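Local coordinates for protein signal peptidase I (Enterococcus faecalis, PDB 4ME8) that probably cleaves hydrophobic N-terminal signal sequences from secreted proteins, as a serine endopeptidase of the S26 signal peptidase family, at residues D31-P36 and S133-L138; F35-R39 and Y125-V129; Y88-L94 and F111-R117. All coordinates share one frame; numbering follows the deposited sequence. Where two conformers were deposited one is given.

Overall arrangement
Leaving the N terminus, the chain enters strand 32-36, from which two contacts start. The first to close is interaction 3, where 88-94 meets 111-117 after an excursion of 16 residues and joins the end strand of the four-stranded sheet to strand 109-113 of the five-stranded one. Interaction 2 then brings 125-129 back to 35-39, and interaction 1 returns 133-138 to 31-36, adding an edge strand. Interaction 3 thus lies within both longer loops, and interactions 1 and 2 share F35 and P36. V112 links all three: its CG2 lies 3.8 Å from F35 CZ and 3.9 Å from V129 CG2, and its CG1 3.9 Å from I33 CD1.

Interaction 1: D31-P36 and S133-L138; sequences DIIAFP and SVEGVL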
ATOM      1  N   ASP A  31       1.217   9.681   0.071  1.00 42.61           N
ATOM      2  CA  ASP A  31       1.840  10.160   1.296  1.00 45.07           C
ATOM      3  C   ASP A  31       2.478   8.988   2.042  1.00 43.16           C
ATOM      4  O   ASP A  31       1.982   7.846   2.001  1.00 40.89           O
ATOM      5  CB  ASP A  31       0.820  10.844   2.222  1.00 47.70           C
ATOM      6  CG  ASP A  31       0.426  12.248   1.751  1.00 51.17           C
ATOM      7  OD1 ASP A  31       1.018  12.762   0.774  1.00 53.92           O
ATOM      8  OD2 ASP A  31      -0.478  12.852   2.385  1.00 53.56           O
ATOM      9  N   ILE A  32       3.587   9.286   2.710  1.00 43.17           N
ATOM     10  CA  ILE A  32       4.234   8.329   3.598  1.00 43.24           C
ATOM     11  C   ILE A  32       3.693   8.576   4.998  1.00 42.96           C
ATOM     12  O   ILE A  32       3.636   9.716   5.454  1.00 42.81           O
ATOM     13  CB  ILE A  32       5.772   8.451   3.541  1.00 44.74           C
ATOM     14  CG1 ILE A  32       6.259   7.835   2.233  1.00 44.40           C
ATOM     15  CG2 ILE A  32       6.433   7.729   4.711  1.00 45.82           C
ATOM     16  CD1 ILE A  32       7.646   8.267   1.843  1.00 47.86           C
ATOM     17  N   ILE A  33       3.275   7.498   5.658  1.00 41.96           N
ATOM     18  CA  ILE A  33       2.645   7.611   6.964  1.00 43.56           C
ATOM     19  C   ILE A  33       3.261   6.675   7.991  1.00 45.36           C
ATOM     20  O   ILE A  33       3.612   5.535   7.677  1.00 44.92           O
ATOM     21  CB  ILE A  33       1.122   7.371   6.879  1.00 43.03           C
ATOM     22  CG1 ILE A  33       0.792   6.059   6.161  1.00 40.94           C
ATOM     23  CG2 ILE A  33       0.451   8.524   6.143  1.00 43.18           C
ATOM     24  CD1 ILE A  33      -0.673   5.699   6.254  1.00 40.96           C
ATOM     25  N   ALA A  34       3.381   7.165   9.221  1.00 48.36           N
ATOM     26  CA  ALA A  34       3.908   6.370  10.320  1.00 50.73           C
ATOM     27  C   ALA A  34       2.774   5.905  11.233  1.00 52.22           C
ATOM     28  O   ALA A  34       1.852   6.671  11.525  1.00 53.52           O
ATOM     29  CB  ALA A  34       4.927   7.168  11.102  1.00 53.88           C
ATOM     30  N   PHE A  35       2.866   4.651  11.679  1.00 52.14           N
ATOM     31  CA  PHE A  35       1.812   3.985  12.456  1.00 53.54           C
ATOM     32  C   PHE A  35       2.352   2.713  13.124  1.00 54.75           C
ATOM     33  O   PHE A  35       3.321   2.131  12.638  1.00 53.20           O
ATOM     34  CB  PHE A  35       0.653   3.603  11.541  1.00 50.65           C
ATOM     35  CG  PHE A  35       1.067   2.758  10.367  1.00 47.33           C
ATOM     36  CD1 PHE A  35       1.459   3.349   9.180  1.00 44.44           C
ATOM     37  CD2 PHE A  35       1.077   1.373  10.456  1.00 47.34           C
ATOM     38  CE1 PHE A  35       1.853   2.580   8.108  1.00 42.45           C
ATOM     39  CE2 PHE A  35       1.470   0.600   9.386  1.00 44.87           C
ATOM     40  CZ  PHE A  35       1.859   1.202   8.211  1.00 42.33           C
ATOM     41  N   PRO A  36       1.717   2.265  14.224  1.00 58.58           N
ATOM     42  CA  PRO A  36       2.135   0.991  14.796  1.00 60.76           C
ATOM     43  C   PRO A  36       1.733  -0.159  13.880  1.00 59.27           C
ATOM     44  O   PRO A  36       0.590  -0.198  13.411  1.00 58.25           O
ATOM     45  CB  PRO A  36       1.368   0.921  16.127  1.00 65.14           C
ATOM     46  CG  PRO A  36       0.769   2.267  16.338  1.00 66.21           C
ATOM     47  CD  PRO A  36       0.597   2.851  14.978  1.00 61.65           C
ATOM     48  N   SER A 133      -4.840   4.984  14.153  1.00 67.84           N
ATOM     49  CA  SER A 133      -3.514   4.634  14.684  1.00 68.48           C
ATOM     50  C   SER A 133      -2.342   5.347  13.958  1.00 65.18           C
ATOM     51  O   SER A 133      -1.185   5.229  14.373  1.00 64.68           O
ATOM     52  CB  SER A 133      -3.316   3.105  14.667  1.00 67.43           C
ATOM     53  OG  SER A 133      -3.271   2.590  13.342  1.00 62.92           O
ATOM     54  N   VAL A 134      -2.637   6.097  12.897  1.00 62.12           N
ATOM     55  CA  VAL A 134      -1.600   6.821  12.163  1.00 59.68           C
ATOM     56  C   VAL A 134      -1.141   8.035  12.969  1.00 64.28           C
ATOM     57  O   VAL A 134      -1.949   8.905  13.288  1.00 69.13           O
ATOM     58  CB  VAL A 134      -2.105   7.249  10.769  1.00 56.27           C
ATOM     59  CG1 VAL A 134      -1.074   8.108  10.044  1.00 54.13           C
ATOM     60  CG2 VAL A 134      -2.451   6.019   9.943  1.00 53.12           C
ATOM     61  N   GLU A 135       0.151   8.089  13.296  1.00 65.21           N
ATOM     62  CA  GLU A 135       0.704   9.180  14.127  1.00 70.28           C
ATOM     63  C   GLU A 135       1.258  10.363  13.321  1.00 67.34           C
ATOM     64  O   GLU A 135       1.508  11.428  13.879  1.00 69.88           O
ATOM     65  CB  GLU A 135       1.751   8.686  15.148  1.00 76.12           C
ATOM     66  CG  GLU A 135       2.284   7.266  14.966  1.00 78.15           C
ATOM     67  CD  GLU A 135       3.063   6.759  16.173  1.00 85.44           C
ATOM     68  OE1 GLU A 135       3.654   7.592  16.911  1.00 88.78           O
ATOM     69  OE2 GLU A 135       3.078   5.518  16.381  1.00 89.27           O
ATOM     70  N   GLY A 136       1.442  10.190  12.016  1.00 62.33           N
ATOM     71  CA  GLY A 136       1.814  11.323  11.182  1.00 60.70           C
ATOM     72  C   GLY A 136       1.989  11.034   9.708  1.00 54.93           C
ATOM     73  O   GLY A 136       2.197   9.897   9.311  1.00 51.17           O
ATOM     74  N   VAL A 137       1.876  12.089   8.906  1.00 54.42           N
ATOM     75  CA  VAL A 137       2.367  12.105   7.535  1.00 51.46           C
ATOM     76  C   VAL A 137       3.830  12.545   7.588  1.00 53.73           C
ATOM     77  O   VAL A 137       4.169  13.507   8.296  1.00 56.29           O
ATOM     78  CB  VAL A 137       1.563  13.096   6.664  1.00 51.47           C
ATOM     79  CG1 VAL A 137       2.173  13.209   5.266  1.00 49.62           C
ATOM     80  CG2 VAL A 137       0.098  12.670   6.600  1.00 50.17           C
ATOM     81  N   LEU A 138       4.687  11.859   6.832  1.00 52.82           N
ATOM     82  CA  LEU A 138       6.133  12.099   6.877  1.00 57.00           C
ATOM     83  C   LEU A 138       6.649  12.897   5.671  1.00 58.81           C
ATOM     84  O   LEU A 138       6.550  12.430   4.528  1.00 56.83           O
ATOM     85  CB  LEU A 138       6.873  10.764   6.966  1.00 56.69           C
ATOM     86  CG  LEU A 138       7.136  10.168   8.358  1.00 59.12           C
ATOM     87  CD1 LEU A 138       6.014  10.409   9.363  1.00 60.33           C
ATOM     88  CD2 LEU A 138       7.428   8.686   8.208  1.00 55.65           C
TER
HETATM   89  O   HOH W   1       4.788  12.074   2.687  1.00 40.32           O
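S133 meets P36 through its backbone, its O lying 3.0 Å from P36 CD. V134 follows with both methyls against I33: CG1 sits 3.9 Å from I33 CB, and CG2 approaches I33 CD1, the two side chains running roughly perpendicular. E135 and G136 share A34 as partner, a classic beta bulge. E135 N bonds to A34 O at 2.8 Å, while its side chain, extended beyond CG, passes A34 O and brings OE2 beside the P36 ring. G136 O takes the A34 N-H at 3.0 Å, closing the hydrogen-bonded antiparallel pair. V137 opposes I33 in a non-hydrogen-bonded pair; its CG1, anti to the backbone N (chi1 174°), lies 3.9 Å from D31 OD2, which is held by Q28 N. L138 N donates to I32 O at 2.8 Å; CD1 of L138 meets A34 CB at 3.8 Å, and CD2 lies between I32 CG2 and the same A34 CB. One water accepts from I32 N and donates to L138 O, extending the pairing. The chemistry is therefore that of a sheet edge: main-chain bonds set the register across the bulge, and small aliphatic contacts cover both faces.

Interaction 2: F35-R39 and Y125-V129; sequences FPSPR and YFGFV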
ATOM      1  N   PHE A  35       2.866   4.651  11.679  1.00 52.14           N
ATOM      2  CA  PHE A  35       1.812   3.985  12.456  1.00 53.54           C
ATOM      3  C   PHE A  35       2.352   2.713  13.124  1.00 54.75           C
ATOM      4  O   PHE A  35       3.321   2.131  12.638  1.00 53.20           O
ATOM      5  CB  PHE A  35       0.653   3.603  11.541  1.00 50.65           C
ATOM      6  CG  PHE A  35       1.067   2.758  10.367  1.00 47.33           C
ATOM      7  CD1 PHE A  35       1.459   3.349   9.180  1.00 44.44           C
ATOM      8  CD2 PHE A  35       1.077   1.373  10.456  1.00 47.34           C
ATOM      9  CE1 PHE A  35       1.853   2.580   8.108  1.00 42.45           C
ATOM     10  CE2 PHE A  35       1.470   0.600   9.386  1.00 44.87           C
ATOM     11  CZ  PHE A  35       1.859   1.202   8.211  1.00 42.33           C
ATOM     12  N   PRO A  36       1.717   2.265  14.224  1.00 58.58           N
ATOM     13  CA  PRO A  36       2.135   0.991  14.796  1.00 60.76           C
ATOM     14  C   PRO A  36       1.733  -0.159  13.880  1.00 59.27           C
ATOM     15  O   PRO A  36       0.590  -0.198  13.411  1.00 58.25           O
ATOM     16  CB  PRO A  36       1.368   0.921  16.127  1.00 65.14           C
ATOM     17  CG  PRO A  36       0.769   2.267  16.338  1.00 66.21           C
ATOM     18  CD  PRO A  36       0.597   2.851  14.978  1.00 61.65           C
ATOM     19  N   SER A  37       2.666  -1.072  13.615  1.00 60.29           N
ATOM     20  CA  SER A  37       2.390  -2.216  12.739  1.00 60.88           C
ATOM     21  C   SER A  37       1.223  -3.043  13.274  1.00 61.91           C
ATOM     22  O   SER A  37       1.189  -3.351  14.453  1.00 65.04           O
ATOM     23  CB  SER A  37       3.612  -3.124  12.585  1.00 62.51           C
ATOM     24  OG  SER A  37       3.247  -4.327  11.906  1.00 64.25           O
ATOM     25  N   PRO A  38       0.259  -3.388  12.401  1.00 60.97           N
ATOM     26  CA  PRO A  38      -0.847  -4.275  12.780  1.00 63.45           C
ATOM     27  C   PRO A  38      -0.385  -5.649  13.235  1.00 66.38           C
ATOM     28  O   PRO A  38      -1.114  -6.331  13.957  1.00 70.37           O
ATOM     29  CB  PRO A  38      -1.658  -4.397  11.491  1.00 60.65           C
ATOM     30  CG  PRO A  38      -1.378  -3.145  10.748  1.00 57.82           C
ATOM     31  CD  PRO A  38       0.038  -2.775  11.077  1.00 57.38           C
ATOM     32  N   ARG A  39       0.812  -6.048  12.811  1.00 65.51           N
ATOM     33  CA  ARG A  39       1.393  -7.311  13.243  1.00 69.15           C
ATOM     34  C   ARG A  39       1.834  -7.273  14.701  1.00 72.66           C
ATOM     35  O   ARG A  39       1.312  -8.020  15.520  1.00 76.47           O
ATOM     36  CB  ARG A  39       2.575  -7.713  12.349  1.00 67.00           C
ATOM     37  CG  ARG A  39       2.807  -9.215  12.358  1.00 69.83           C
ATOM     38  CD  ARG A  39       3.865  -9.653  11.362  1.00 67.84           C
ATOM     39  NE  ARG A  39       3.460  -9.505   9.961  1.00 63.83           N
ATOM     40  CZ  ARG A  39       2.630 -10.325   9.314  1.00 65.68           C
ATOM     41  NH1 ARG A  39       2.053 -11.349   9.928  1.00 68.01           N
ATOM     42  NH2 ARG A  39       2.353 -10.103   8.035  1.00 65.00           N
ATOM     43  N   TYR A 125       0.323  -8.297   3.537  1.00 53.49           N
ATOM     44  CA  TYR A 125       0.630  -9.381   4.477  1.00 57.20           C
ATOM     45  C   TYR A 125       0.104  -9.172   5.904  1.00 58.11           C
ATOM     46  O   TYR A 125      -0.239 -10.156   6.564  1.00 61.78           O
ATOM     47  CB  TYR A 125       2.142  -9.635   4.493  1.00 58.25           C
ATOM     48  CG  TYR A 125       2.719  -9.823   3.103  1.00 58.48           C
ATOM     49  CD1 TYR A 125       2.331 -10.898   2.311  1.00 61.85           C
ATOM     50  CD2 TYR A 125       3.632  -8.916   2.573  1.00 56.80           C
ATOM     51  CE1 TYR A 125       2.845 -11.075   1.035  1.00 63.18           C
ATOM     52  CE2 TYR A 125       4.153  -9.082   1.299  1.00 58.00           C
ATOM     53  CZ  TYR A 125       3.756 -10.161   0.536  1.00 61.51           C
ATOM     54  OH  TYR A 125       4.271 -10.325  -0.722  1.00 64.83           O
ATOM     55  N   PHE A 126       0.061  -7.927   6.393  1.00 55.33           N
ATOM     56  CA  PHE A 126      -0.587  -7.641   7.692  1.00 55.83           C
ATOM     57  C   PHE A 126      -1.993  -7.008   7.610  1.00 55.22           C
ATOM     58  O   PHE A 126      -2.590  -6.681   8.642  1.00 57.03           O
ATOM     59  CB  PHE A 126       0.340  -6.876   8.670  1.00 55.01           C
ATOM     60  CG  PHE A 126       0.763  -5.485   8.234  1.00 51.79           C
ATOM     61  CD1 PHE A 126      -0.114  -4.599   7.616  1.00 49.61           C
ATOM     62  CD2 PHE A 126       2.041  -5.036   8.531  1.00 51.11           C
ATOM     63  CE1 PHE A 126       0.288  -3.329   7.255  1.00 46.91           C
ATOM     64  CE2 PHE A 126       2.454  -3.759   8.181  1.00 49.22           C
ATOM     65  CZ  PHE A 126       1.574  -2.900   7.544  1.00 47.57           C
ATOM     66  N   GLY A 127      -2.525  -6.850   6.400  1.00 52.87           N
ATOM     67  CA  GLY A 127      -3.902  -6.392   6.235  1.00 52.50           C
ATOM     68  C   GLY A 127      -4.031  -4.890   6.375  1.00 49.82           C
ATOM     69  O   GLY A 127      -3.038  -4.177   6.343  1.00 48.57           O
ATOM     70  N   PHE A 128      -5.258  -4.410   6.548  1.00 50.24           N
ATOM     71  CA  PHE A 128      -5.526  -2.971   6.563  1.00 48.77           C
ATOM     72  C   PHE A 128      -5.016  -2.293   7.837  1.00 49.83           C
ATOM     73  O   PHE A 128      -4.925  -2.920   8.894  1.00 51.44           O
ATOM     74  CB  PHE A 128      -7.027  -2.688   6.393  1.00 50.32           C
ATOM     75  CG  PHE A 128      -7.608  -3.212   5.104  1.00 50.07           C
ATOM     76  CD1 PHE A 128      -7.271  -2.633   3.880  1.00 46.75           C
ATOM     77  CD2 PHE A 128      -8.505  -4.287   5.110  1.00 52.99           C
ATOM     78  CE1 PHE A 128      -7.812  -3.114   2.694  1.00 46.39           C
ATOM     79  CE2 PHE A 128      -9.041  -4.772   3.924  1.00 52.59           C
ATOM     80  CZ  PHE A 128      -8.692  -4.183   2.716  1.00 49.56           C
ATOM     81  N   VAL A 129      -4.699  -0.999   7.719  1.00 48.42           N
ATOM     82  CA  VAL A 129      -4.224  -0.197   8.845  1.00 50.06           C
ATOM     83  C   VAL A 129      -5.331   0.737   9.338  1.00 52.63           C
ATOM     84  O   VAL A 129      -5.964   1.420   8.537  1.00 51.42           O
ATOM     85  CB  VAL A 129      -2.994   0.649   8.427  1.00 47.54           C
ATOM     86  CG1 VAL A 129      -2.547   1.568   9.565  1.00 48.70           C
ATOM     87  CG2 VAL A 129      -1.865  -0.266   7.964  1.00 46.03           C
TER
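P38 rests its CD-CG edge on one face of F126 in a CH-pi contact, CD 3.7 Å from the ring centroid and 3° off the normal, over the middle of the face. P38 CG leans toward the CD1 side of the same ring and also reaches V129 CG2 at 4.0 Å, so the proline fills the angle between the two side chains. A second CH-pi contact places V129 CG1 over one face of F35, 4.0 Å from the ring centroid and displaced toward the rim. V129 holds CG1 anti to its backbone N (chi1 176°), which leaves CG2 to approach the F35 ring at CE2, 3.7 Å away.

Apolar contact between the aromatic rings comes next. F35 and F126 extend toward one another from their two segments, and F126 CZ arrives at the edge of F35, near its plane and 4.0 Å from CE2. The ring of F126 is thus in contact with F35 at its far end and with P38 over a face.

Polar contacts lie at the other end. S37 OG accepts from R39 N at 3.1 Å, an ST turn that folds the chain just after the strand, and OG also lies beside F126 CD2. R39 bends at chi3 (-69°), bringing NH2 to Y125 O in a weak hydrogen bond of 3.0 Å, while F126 CB lies over one face of the guanidinium. The firmer hold on this exposed side chain is the salt bridge from NE to D121.

Within the fold, the contact joins the end of strand 32-36 to the turn between helix 123-126 and strand 129-130. F35 also packs on V44 and on K46, the predicted active-site lysine, both in strand 43-50, while V129 and F35 meet V112 of strand 109-113.

Interaction 3: Y88-L94 and F111-R117; sequences YTQDFTL and FVLGDNR. With EDO (1,2-ethanediol), chain B.
Y88 lies across R117, the two side chains nearly perpendicular. Y88 CE2 presses against R117 CG at 3.4 Å, an oblique approach, while D115 O lies at the ring's edge, near its plane. Y88 carries its ring anti to the backbone N (chi1 -166°), which extends OH to D115 O; that 3.0 Å hydrogen bond lies in the carbonyl plane and uses a lone pair.

R117 bends at chi2 (-77°). Its NH1 donates to T89 OG1 at 3.0 Å, the oxygen standing at the edge of the guanidinium near its plane, and L113 CD1 rests over the centre of one face. NE makes a weak bond to G114 O. Outside the segments Y58 OH is bonded to NH1, and E72 forms a salt bridge with NH2 as counter-charge, so several partners fix the rotation of this buried guanidinium.

F92 and F111 reach toward each other from the two segments and meet rim to rim, planes 35° apart, with F92 CE2 3.6 Å from F111 CZ; neither ring covers the other. L94 runs antiparallel alongside F111, its CD2 against the CD1-CE1 bond and 3.5 Å from F111 CD1.

At the loop end, D115 N donates to O2 of a bound 1,2-ethanediol at 3.1 Å, probably a crystallisation additive, and the D115 carboxylate forms a salt bridge with R47.

The contact bridges the two sheets: strand 92-93 edges the four-stranded one beside strand 56-59, and strand 109-113 lies next to strand 43-50 in the other. Helix 123-126 adjoins both segments, with R124 touching T89, F92 and L113, and S123 touching F111.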
ATOM      1  N   TYR A  88       7.928  -6.558  -9.944  1.00 81.29           N
ATOM      2  CA  TYR A  88       8.376  -6.042  -8.652  1.00 75.43           C
ATOM      3  C   TYR A  88       7.310  -6.236  -7.565  1.00 71.08           C
ATOM      4  O   TYR A  88       7.621  -6.588  -6.421  1.00 70.22           O
ATOM      5  CB  TYR A  88       8.713  -4.556  -8.803  1.00 72.54           C
ATOM      6  CG  TYR A  88       9.500  -3.962  -7.667  1.00 69.65           C
ATOM      7  CD1 TYR A  88      10.760  -4.446  -7.347  1.00 73.05           C
ATOM      8  CD2 TYR A  88       8.998  -2.898  -6.930  1.00 64.99           C
ATOM      9  CE1 TYR A  88      11.497  -3.897  -6.313  1.00 71.65           C
ATOM     10  CE2 TYR A  88       9.728  -2.338  -5.899  1.00 63.61           C
ATOM     11  CZ  TYR A  88      10.976  -2.842  -5.592  1.00 67.08           C
ATOM     12  OH  TYR A  88      11.708  -2.298  -4.564  1.00 66.36           O
ATOM     13  N   THR A  89       6.057  -5.987  -7.936  1.00 68.69           N
ATOM     14  CA  THR A  89       4.904  -6.217  -7.072  1.00 64.43           C
ATOM     15  C   THR A  89       4.051  -7.299  -7.726  1.00 66.89           C
ATOM     16  O   THR A  89       3.719  -7.194  -8.907  1.00 68.47           O
ATOM     17  CB  THR A  89       4.047  -4.937  -6.909  1.00 59.34           C
ATOM     18  OG1 THR A  89       4.870  -3.845  -6.474  1.00 57.04           O
ATOM     19  CG2 THR A  89       2.927  -5.155  -5.902  1.00 55.80           C
ATOM     20  N   GLN A  90       3.693  -8.327  -6.960  1.00 67.77           N
ATOM     21  CA  GLN A  90       2.923  -9.453  -7.495  1.00 71.67           C
ATOM     22  C   GLN A  90       1.498  -9.011  -7.832  1.00 69.05           C
ATOM     23  O   GLN A  90       0.973  -8.054  -7.239  1.00 63.63           O
ATOM     24  CB  GLN A  90       2.926 -10.664  -6.527  1.00 74.47           C
ATOM     25  CG  GLN A  90       1.905 -10.652  -5.377  1.00 72.32           C
ATOM     26  CD  GLN A  90       2.396  -9.918  -4.134  1.00 71.81           C
ATOM     27  OE1 GLN A  90       2.926  -8.807  -4.223  1.00 71.36           O
ATOM     28  NE2 GLN A  90       2.215 -10.535  -2.963  1.00 71.62           N
ATOM     29  N   ASP A  91       0.889  -9.694  -8.798  1.00 71.07           N
ATOM     30  CA  ASP A  91      -0.522  -9.484  -9.103  1.00 69.83           C
ATOM     31  C   ASP A  91      -1.383  -9.753  -7.854  1.00 66.93           C
ATOM     32  O   ASP A  91      -1.207 -10.757  -7.161  1.00 70.83           O
ATOM     33  CB  ASP A  91      -0.983 -10.395 -10.255  1.00 75.45           C
ATOM     34  CG  ASP A  91      -0.309 -10.068 -11.595  1.00 78.87           C
ATOM     35  OD1 ASP A  91       0.272  -8.976 -11.753  1.00 76.77           O
ATOM     36  OD2 ASP A  91      -0.370 -10.920 -12.503  1.00 83.75           O
ATOM     37  N   PHE A  92      -2.297  -8.839  -7.560  1.00 62.97           N
ATOM     38  CA  PHE A  92      -3.283  -9.061  -6.511  1.00 62.04           C
ATOM     39  C   PHE A  92      -4.440  -8.086  -6.646  1.00 59.54           C
ATOM     40  O   PHE A  92      -4.328  -7.069  -7.322  1.00 58.96           O
ATOM     41  CB  PHE A  92      -2.659  -8.942  -5.108  1.00 60.78           C
ATOM     42  CG  PHE A  92      -2.201  -7.544  -4.742  1.00 56.96           C
ATOM     43  CD1 PHE A  92      -0.914  -7.120  -5.036  1.00 56.73           C
ATOM     44  CD2 PHE A  92      -3.050  -6.666  -4.072  1.00 54.06           C
ATOM     45  CE1 PHE A  92      -0.488  -5.844  -4.692  1.00 54.14           C
ATOM     46  CE2 PHE A  92      -2.633  -5.387  -3.735  1.00 51.46           C
ATOM     47  CZ  PHE A  92      -1.348  -4.977  -4.043  1.00 50.93           C
ATOM     48  N   THR A  93      -5.562  -8.456  -6.040  1.00 59.76           N
ATOM     49  CA  THR A  93      -6.609  -7.529  -5.652  1.00 57.85           C
ATOM     50  C   THR A  93      -6.774  -7.637  -4.130  1.00 57.65           C
ATOM     51  O   THR A  93      -6.130  -8.465  -3.484  1.00 59.15           O
ATOM     52  CB  THR A  93      -7.961  -7.842  -6.337  1.00 59.54           C
ATOM     53  OG1 THR A  93      -8.502  -9.056  -5.816  1.00 61.67           O
ATOM     54  CG2 THR A  93      -7.809  -7.961  -7.848  1.00 62.03           C
ATOM     55  N   LEU A  94      -7.641  -6.811  -3.555  1.00 56.90           N
ATOM     56  CA  LEU A  94      -7.969  -6.934  -2.137  1.00 57.52           C
ATOM     57  C   LEU A  94      -8.757  -8.233  -1.871  1.00 60.82           C
ATOM     58  O   LEU A  94      -8.859  -8.667  -0.729  1.00 61.14           O
ATOM     59  CB  LEU A  94      -8.747  -5.706  -1.632  1.00 55.99           C
ATOM     60  CG  LEU A  94      -8.117  -4.311  -1.767  1.00 51.75           C
ATOM     61  CD1 LEU A  94      -9.084  -3.237  -1.285  1.00 50.81           C
ATOM     62  CD2 LEU A  94      -6.806  -4.226  -1.007  1.00 50.76           C
ATOM     63  N   PHE A 111      -4.986   1.049   3.057  1.00 40.00           N
ATOM     64  CA  PHE A 111      -4.146   0.019   2.470  1.00 39.79           C
ATOM     65  C   PHE A 111      -2.812   0.677   2.180  1.00 39.15           C
ATOM     66  O   PHE A 111      -2.761   1.715   1.509  1.00 39.01           O
ATOM     67  CB  PHE A 111      -4.758  -0.501   1.165  1.00 40.36           C
ATOM     68  CG  PHE A 111      -4.031  -1.679   0.588  1.00 40.55           C
ATOM     69  CD1 PHE A 111      -4.310  -2.960   1.026  1.00 42.37           C
ATOM     70  CD2 PHE A 111      -3.054  -1.501  -0.380  1.00 39.31           C
ATOM     71  CE1 PHE A 111      -3.630  -4.052   0.502  1.00 44.21           C
ATOM     72  CE2 PHE A 111      -2.364  -2.579  -0.898  1.00 40.48           C
ATOM     73  CZ  PHE A 111      -2.651  -3.859  -0.463  1.00 43.25           C
ATOM     74  N   VAL A 112      -1.737   0.106   2.713  1.00 40.19           N
ATOM     75  CA  VAL A 112      -0.399   0.702   2.564  1.00 39.42           C
ATOM     76  C   VAL A 112       0.590  -0.300   1.963  1.00 39.74           C
ATOM     77  O   VAL A 112       0.400  -1.499   2.078  1.00 40.33           O
ATOM     78  CB  VAL A 112       0.138   1.247   3.903  1.00 40.38           C
ATOM     79  CG1 VAL A 112      -0.847   2.244   4.517  1.00 40.45           C
ATOM     80  CG2 VAL A 112       0.459   0.118   4.881  1.00 42.01           C
ATOM     81  N   LEU A 113       1.616   0.205   1.286  1.00 39.50           N
ATOM     82  CA  LEU A 113       2.668  -0.631   0.715  1.00 39.60           C
ATOM     83  C   LEU A 113       4.016   0.046   0.937  1.00 40.05           C
ATOM     84  O   LEU A 113       4.092   1.270   0.952  1.00 39.82           O
ATOM     85  CB  LEU A 113       2.454  -0.821  -0.783  1.00 39.71           C
ATOM     86  CG  LEU A 113       1.208  -1.539  -1.301  1.00 39.73           C
ATOM     87  CD1 LEU A 113       1.199  -1.484  -2.815  1.00 40.57           C
ATOM     88  CD2 LEU A 113       1.136  -2.988  -0.845  1.00 41.56           C
ATOM     89  N   GLY A 114       5.073  -0.748   1.096  1.00 40.84           N
ATOM     90  CA  GLY A 114       6.424  -0.206   1.205  1.00 41.92           C
ATOM     91  C   GLY A 114       7.132  -0.176  -0.136  1.00 43.18           C
ATOM     92  O   GLY A 114       6.955  -1.089  -0.948  1.00 44.07           O
ATOM     93  N   ASP A 115       7.960   0.846  -0.359  1.00 43.72           N
ATOM     94  CA  ASP A 115       8.642   1.022  -1.647  1.00 45.62           C
ATOM     95  C   ASP A 115       9.611  -0.124  -1.966  1.00 48.54           C
ATOM     96  O   ASP A 115       9.733  -0.502  -3.135  1.00 50.93           O
ATOM     97  CB  ASP A 115       9.381   2.358  -1.708  1.00 46.78           C
ATOM     98  CG  ASP A 115       8.439   3.571  -1.693  1.00 45.41           C
ATOM     99  OD1 ASP A 115       7.186   3.427  -1.729  1.00 42.72           O
ATOM    100  OD2 ASP A 115       8.975   4.698  -1.651  1.00 47.48           O
ATOM    101  N   ASN A 116      10.310  -0.647  -0.951  1.00 48.58           N
ATOM    102  CA  ASN A 116      11.149  -1.841  -1.137  0.50 51.80           C
ATOM    103  C   ASN A 116      10.242  -3.081  -1.132  1.00 51.14           C
ATOM    104  O   ASN A 116      10.278  -3.916  -0.221  1.00 51.34           O
ATOM    105  CB  ASN A 116      12.264  -1.928  -0.081  0.50 53.39           C
ATOM    106  CG  ASN A 116      13.442  -2.785  -0.535  0.50 57.76           C
ATOM    107  OD1 ASN A 116      13.610  -3.057  -1.722  0.50 60.00           O
ATOM    108  ND2 ASN A 116      14.265  -3.206   0.414  0.50 59.61           N
ATOM    109  N   ARG A 117       9.435  -3.183  -2.188  1.00 50.89           N
ATOM    110  CA  ARG A 117       8.288  -4.109  -2.264  1.00 50.37           C
ATOM    111  C   ARG A 117       8.545  -5.578  -1.895  1.00 53.35           C
ATOM    112  O   ARG A 117       7.747  -6.171  -1.155  1.00 52.88           O
ATOM    113  CB  ARG A 117       7.617  -4.023  -3.651  1.00 50.69           C
ATOM    114  CG  ARG A 117       6.948  -2.689  -3.961  1.00 47.79           C
ATOM    115  CD  ARG A 117       5.605  -2.548  -3.258  1.00 44.49           C
ATOM    116  NE  ARG A 117       5.135  -1.162  -3.227  1.00 41.85           N
ATOM    117  CZ  ARG A 117       4.360  -0.587  -4.143  1.00 41.28           C
ATOM    118  NH1 ARG A 117       3.941  -1.268  -5.202  1.00 42.83           N
ATOM    119  NH2 ARG A 117       4.015   0.697  -4.006  1.00 39.63           N
TER
HETATM  120  C1  EDO B 200       8.778   4.407   3.684  1.00 49.52           C
HETATM  121  O1  EDO B 200      10.149   4.017   3.861  1.00 62.61           O
HETATM  122  C2  EDO B 200       8.293   4.021   2.290  1.00 52.28           C
HETATM  123  O2  EDO B 200       8.012   2.620   2.233  1.00 46.69           O